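Local coordinates for alanine racemase, biosynthetic (Pseudomonas aeruginosa PAO1, PDB 6A2F), which is a pyridoxal-phosphate enzyme of the alanine racemase family that joins a TIM-barrel domain to a mostly beta C-terminal domain and binds D-lysine, at residues A[271-276]-A[300-305]; A[190-195]-A[206-211]. All coordinates share one frame; numbering follows the deposited sequence.

Contact 1 (A[271-276]-A[300-305]); sequences CGYADG and VSMDML. With DLY (D-lysine), chain D.
A first torsion of 60° sets Y273 CG between its own backbone N and carbonyl carbon, which lays one face of the phenol ring against M302 CA, while M302 swings CG away from its backbone N (chi1 -172°) and runs out past the CE1-CZ side of the ring toward OH. Two loops of the C-terminal beta domain are thereby fitted into one wall of the alanine racemase active site. The contact over the ring is CH-pi: M302 CA stands 3.6 Å from the ring centroid of Y273, almost on the normal. G272, having no side chain, lets the loops close in until G272 CA is 4.0 Å from D303 CA. Two backbone bonds then join them, Y273 N to S301 O and A274 N to M302 O, both 3.0 Å, the second meeting a lone pair in the carbonyl plane. Within 271-276, D275 OD2 receives G272 N on its anti lone pair at 2.7 Å, and D275 OD1 makes salt bridges with R2 and R351; R351 also pairs with D303 OD1. Polar groups of this wall hold D-lysine. Its NZ, near the plane of the Y273 ring, donates to Y273 OH at 2.6 Å, and S301 OG, itself bonded by R130 of the second subunit, donates to the carboxylate atom OXT. That same OXT takes a second, nearly straight bond from D303 N, 3.0 Å long with 167° at the hydrogen.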
loop_
_atom_site.group_PDB
_atom_site.type_symbol
_atom_site.label_atom_id
_atom_site.label_comp_id
_atom_site.label_asym_id
_atom_site.label_seq_id
_atom_site.Cartn_x
_atom_site.Cartn_y
_atom_site.Cartn_z
ATOM N N CYS A 271 6.170 -5.766 -11.376
ATOM C CA CYS A 271 5.299 -5.493 -10.230
ATOM C C CYS A 271 6.089 -5.673 -8.947
ATOM O O CYS A 271 6.809 -6.652 -8.799
ATOM C CB CYS A 271 4.074 -6.417 -10.226
ATOM S SG CYS A 271 2.901 -6.086 -8.885
ATOM N N GLY A 272 5.956 -4.724 -8.027
ATOM C CA GLY A 272 6.654 -4.782 -6.745
ATOM C C GLY A 272 5.839 -4.194 -5.616
ATOM O O GLY A 272 4.685 -3.808 -5.815
ATOM N N TYR A 273 6.436 -4.102 -4.429
ATOM C CA TYR A 273 5.681 -3.689 -3.240
ATOM C C TYR A 273 5.163 -2.246 -3.263
ATOM O O TYR A 273 4.191 -1.932 -2.578
ATOM C CB TYR A 273 6.402 -4.025 -1.920
ATOM C CG TYR A 273 7.768 -3.410 -1.713
ATOM C CD1 TYR A 273 7.915 -2.055 -1.412
ATOM C CD2 TYR A 273 8.920 -4.197 -1.777
ATOM C CE1 TYR A 273 9.171 -1.499 -1.212
ATOM C CE2 TYR A 273 10.179 -3.650 -1.569
ATOM C CZ TYR A 273 10.298 -2.303 -1.290
ATOM O OH TYR A 273 11.548 -1.763 -1.091
ATOM N N ALA A 274 5.792 -1.385 -4.061
ATOM C CA ALA A 274 5.300 -0.019 -4.249
ATOM C C ALA A 274 4.064 0.043 -5.152
ATOM O O ALA A 274 3.388 1.066 -5.213
ATOM C CB ALA A 274 6.399 0.879 -4.788
ATOM N N ASP A 275 3.782 -1.047 -5.858
ATOM C CA ASP A 275 2.551 -1.159 -6.634
ATOM C C ASP A 275 1.399 -1.660 -5.759
ATOM O O ASP A 275 0.238 -1.603 -6.157
ATOM C CB ASP A 275 2.756 -2.082 -7.832
ATOM C CG ASP A 275 3.900 -1.631 -8.728
ATOM O OD1 ASP A 275 3.851 -0.484 -9.242
ATOM O OD2 ASP A 275 4.845 -2.430 -8.929
ATOM N N GLY A 276 1.731 -2.137 -4.562
ATOM C CA GLY A 276 0.737 -2.665 -3.636
ATOM C C GLY A 276 0.975 -4.115 -3.254
ATOM O O GLY A 276 0.367 -4.617 -2.303
ATOM N N VAL A 300 10.512 -9.971 -2.928
ATOM C CA VAL A 300 9.873 -8.941 -3.731
ATOM C C VAL A 300 10.594 -7.619 -3.449
ATOM O O VAL A 300 10.876 -7.287 -2.293
ATOM C CB VAL A 300 8.363 -8.829 -3.398
ATOM C CG1 VAL A 300 7.692 -7.732 -4.213
ATOM C CG2 VAL A 300 7.660 -10.160 -3.640
ATOM N N SER A 301 10.920 -6.884 -4.505
ATOM C CA SER A 301 11.497 -5.558 -4.346
ATOM C C SER A 301 10.460 -4.472 -4.680
ATOM O O SER A 301 9.280 -4.780 -4.879
ATOM C CB SER A 301 12.772 -5.426 -5.171
ATOM O OG SER A 301 12.503 -5.440 -6.556
ATOM N N MET A 302 10.891 -3.213 -4.709
ATOM C CA MET A 302 9.973 -2.077 -4.849
ATOM C C MET A 302 9.171 -2.090 -6.155
ATOM O O MET A 302 7.962 -1.847 -6.151
ATOM C CB MET A 302 10.739 -0.758 -4.701
ATOM C CG MET A 302 9.875 0.492 -4.636
ATOM S SD MET A 302 10.773 1.968 -4.117
ATOM C CE MET A 302 11.006 1.597 -2.380
ATOM N N ASP A 303 9.851 -2.318 -7.264
ATOM C CA ASP A 303 9.184 -2.324 -8.546
ATOM C C ASP A 303 9.205 -3.667 -9.252
ATOM O O ASP A 303 8.607 -3.811 -10.307
ATOM C CB ASP A 303 9.820 -1.258 -9.442
ATOM C CG ASP A 303 10.017 0.058 -8.728
ATOM O OD1 ASP A 303 9.043 0.811 -8.611
ATOM O OD2 ASP A 303 11.141 0.345 -8.288
ATOM N N MET A 304 9.934 -4.629 -8.699
ATOM C CA MET A 304 10.089 -5.917 -9.364
ATOM C C MET A 304 9.815 -7.154 -8.524
ATOM O O MET A 304 9.916 -7.142 -7.303
ATOM C CB MET A 304 11.486 -6.014 -9.987
ATOM C CG MET A 304 11.730 -5.014 -11.104
ATOM S SD MET A 304 13.452 -4.884 -11.615
ATOM C CE MET A 304 14.164 -3.982 -10.248
ATOM N N LEU A 305 9.436 -8.221 -9.222
ATOM C CA LEU A 305 9.149 -9.511 -8.613
ATOM C C LEU A 305 9.771 -10.601 -9.478
ATOM O O LEU A 305 9.908 -10.436 -10.690
ATOM C CB LEU A 305 7.639 -9.724 -8.490
ATOM C CG LEU A 305 7.145 -11.173 -8.509
ATOM C CD1 LEU A 305 5.659 -11.239 -8.192
ATOM C CD2 LEU A 305 7.441 -11.832 -9.848
HETATM N N DLY D . 15.703 -3.800 -7.367
HETATM C CA DLY D . 15.027 -2.578 -6.830
HETATM C C DLY D . 13.738 -2.296 -7.565
HETATM O O DLY D . 13.603 -1.275 -8.238
HETATM C CB DLY D . 14.745 -2.781 -5.345
HETATM C CG DLY D . 14.888 -1.509 -4.515
HETATM C CD DLY D . 13.944 -1.531 -3.320
HETATM C CE DLY D . 14.524 -2.306 -2.143
HETATM N NZ DLY D . 13.569 -3.320 -1.749
HETATM O OXT DLY D . 12.774 -3.063 -7.526
#

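Contact 2 (A[190-195]-A[206-211]); sequences SLANSA and DWLRPG
R209 folds its side chain back alongside S190, its CG and CD passing next to S190 OG and the edge of its guanidinium facing the backbone carbonyl carbon of S190. The bend at chi3 (-54°) turns the chain so that R209 NH1 reaches S190 OG at 3.0 Å, with the serine oxygen 11° out of the guanidinium plane. This oxygen works in both directions: it accepts this bond and donates to W207 O at 2.7 Å, linking the arginine to strand 207-208 just before it. Further along, R209 N meets A192 O at 2.8 Å, nearly in line with the carbonyl bond, and N193 CA-H points at R209 O. Away from the arginine, A192 CB touches L208 CD2 at 4.3 Å, and V197 of the following helix packs against both side chains. N193 is the N-cap of that helix, 194-199, its OD1 receiving A196 N. R209 NH2 bonds to S158 O and H159 ND1, and NE makes a hydrogen bond with N1 of the cofactor-bearing residue LLP at position 34, consistent with the first two bonds orienting the guanidinium for the third. S194 OG and G211 N both bond to the phosphate oxygen OP3 of the same group. Side by side at the mouth of the TIM barrel, the two segments thus contribute to the cofactor site of the alanine racemase fold, with its characteristic arginine facing the pyridine nitrogen.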
loop_
_atom_site.group_PDB
_atom_site.type_symbol
_atom_site.label_atom_id
_atom_site.label_comp_id
_atom_site.label_asym_id
_atom_site.label_seq_id
_atom_site.Cartn_x
_atom_site.Cartn_y
_atom_site.Cartn_z
ATOM N N SER A 190 -29.074 -1.899 11.308
ATOM C CA SER A 190 -28.043 -2.439 10.428
ATOM C C SER A 190 -26.975 -3.155 11.235
ATOM O O SER A 190 -26.421 -2.588 12.181
ATOM C CB SER A 190 -27.420 -1.329 9.583
ATOM O OG SER A 190 -26.493 -1.862 8.662
ATOM N N LEU A 191 -26.689 -4.399 10.850
ATOM C CA LEU A 191 -25.747 -5.253 11.580
ATOM C C LEU A 191 -24.816 -6.067 10.667
ATOM O O LEU A 191 -23.689 -6.385 11.051
ATOM C CB LEU A 191 -26.520 -6.179 12.528
ATOM C CG LEU A 191 -25.820 -7.246 13.384
ATOM C CD1 LEU A 191 -24.732 -6.662 14.273
ATOM C CD2 LEU A 191 -26.860 -7.978 14.216
ATOM N N ALA A 192 -25.284 -6.378 9.459
ATOM C CA ALA A 192 -24.616 -7.352 8.588
ATOM C C ALA A 192 -23.547 -6.782 7.649
ATOM O O ALA A 192 -23.856 -5.983 6.753
ATOM C CB ALA A 192 -25.656 -8.123 7.782
ATOM N N ASN A 193 -22.299 -7.211 7.854
ATOM C CA ASN A 193 -21.236 -7.054 6.845
ATOM C C ASN A 193 -21.356 -8.167 5.783
ATOM O O ASN A 193 -22.310 -8.948 5.815
ATOM C CB ASN A 193 -19.839 -7.026 7.493
ATOM C CG ASN A 193 -19.563 -8.232 8.391
ATOM O OD1 ASN A 193 -20.298 -9.226 8.382
ATOM N ND2 ASN A 193 -18.490 -8.148 9.168
ATOM N N SER A 194 -20.399 -8.244 4.856
ATOM C CA SER A 194 -20.441 -9.245 3.779
ATOM C C SER A 194 -20.577 -10.654 4.342
ATOM O O SER A 194 -21.449 -11.423 3.921
ATOM C CB SER A 194 -19.196 -9.161 2.895
ATOM O OG SER A 194 -19.124 -7.926 2.205
ATOM N N ALA A 195 -19.716 -10.971 5.307
ATOM C CA ALA A 195 -19.741 -12.252 5.999
ATOM C C ALA A 195 -21.151 -12.598 6.473
ATOM O O ALA A 195 -21.669 -13.676 6.163
ATOM C CB ALA A 195 -18.763 -12.240 7.166
ATOM N N ASP A 206 -32.503 -4.192 8.582
ATOM C CA ASP A 206 -33.103 -3.326 7.554
ATOM C C ASP A 206 -32.142 -2.958 6.420
ATOM O O ASP A 206 -32.543 -2.916 5.256
ATOM C CB ASP A 206 -33.674 -2.049 8.179
ATOM C CG ASP A 206 -34.697 -2.330 9.257
ATOM O OD1 ASP A 206 -35.678 -3.058 8.987
ATOM O OD2 ASP A 206 -34.521 -1.819 10.378
ATOM N N TRP A 207 -30.886 -2.680 6.771
ATOM C CA TRP A 207 -29.864 -2.302 5.798
ATOM C C TRP A 207 -28.637 -3.203 5.912
ATOM O O TRP A 207 -27.973 -3.240 6.948
ATOM C CB TRP A 207 -29.458 -0.826 5.954
ATOM C CG TRP A 207 -30.464 0.150 5.409
ATOM C CD1 TRP A 207 -31.635 0.531 5.995
ATOM C CD2 TRP A 207 -30.380 0.880 4.174
ATOM N NE1 TRP A 207 -32.295 1.442 5.200
ATOM C CE2 TRP A 207 -31.548 1.674 4.077
ATOM C CE3 TRP A 207 -29.438 0.931 3.136
ATOM C CZ2 TRP A 207 -31.800 2.515 2.985
ATOM C CZ3 TRP A 207 -29.691 1.765 2.049
ATOM C CH2 TRP A 207 -30.865 2.551 1.987
ATOM N N LEU A 208 -28.358 -3.936 4.838
ATOM C CA LEU A 208 -27.134 -4.716 4.721
ATOM C C LEU A 208 -25.965 -3.778 4.444
ATOM O O LEU A 208 -26.155 -2.692 3.897
ATOM C CB LEU A 208 -27.262 -5.727 3.579
ATOM C CG LEU A 208 -28.512 -6.617 3.516
ATOM C CD1 LEU A 208 -28.525 -7.392 2.209
ATOM C CD2 LEU A 208 -28.610 -7.561 4.711
ATOM N N ARG A 209 -24.754 -4.187 4.822
ATOM C CA ARG A 209 -23.564 -3.383 4.537
ATOM C C ARG A 209 -22.484 -4.216 3.862
ATOM O O ARG A 209 -21.414 -4.430 4.449
ATOM C CB ARG A 209 -23.001 -2.744 5.813
ATOM C CG ARG A 209 -24.014 -2.001 6.664
ATOM C CD ARG A 209 -23.332 -1.160 7.731
ATOM N NE ARG A 209 -22.402 -1.927 8.560
ATOM C CZ ARG A 209 -22.740 -2.599 9.660
ATOM N NH1 ARG A 209 -24.002 -2.629 10.084
ATOM N NH2 ARG A 209 -21.808 -3.255 10.336
ATOM N N PRO A 210 -22.751 -4.698 2.628
ATOM C CA PRO A 210 -21.708 -5.451 1.936
ATOM C C PRO A 210 -20.581 -4.565 1.412
ATOM O O PRO A 210 -20.834 -3.540 0.773
ATOM C CB PRO A 210 -22.461 -6.117 0.781
ATOM C CG PRO A 210 -23.644 -5.254 0.541
ATOM C CD PRO A 210 -24.027 -4.720 1.888
ATOM N N GLY A 211 -19.350 -4.969 1.722
ATOM C CA GLY A 211 -18.144 -4.360 1.183
ATOM C C GLY A 211 -17.381 -5.338 0.307
ATOM O O GLY A 211 -17.608 -5.412 -0.901
#

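How the contacts relate
Within one chain the two contacts look unrelated: their centres are 34 Å apart, their nearest atoms about 18 Å, and they lie on opposite sides of the chain's centre in different domains. The dimer explains them. Contact 2 serves the pyridine and phosphate of its own cofactor, whereas contact 1 packs against the second subunit, where D303 meets the LLP side chain and Y273 meets Y342. Each active site therefore appears to combine the cofactor-binding segments 190-195/206-211 of one chain with 271-276/300-305 of the other. The D-lysine about 7 Å from the N193 side chain is accordingly a different molecule from that held by contact 1; the second subunit's copy of contact 1 appears to complete its pocket.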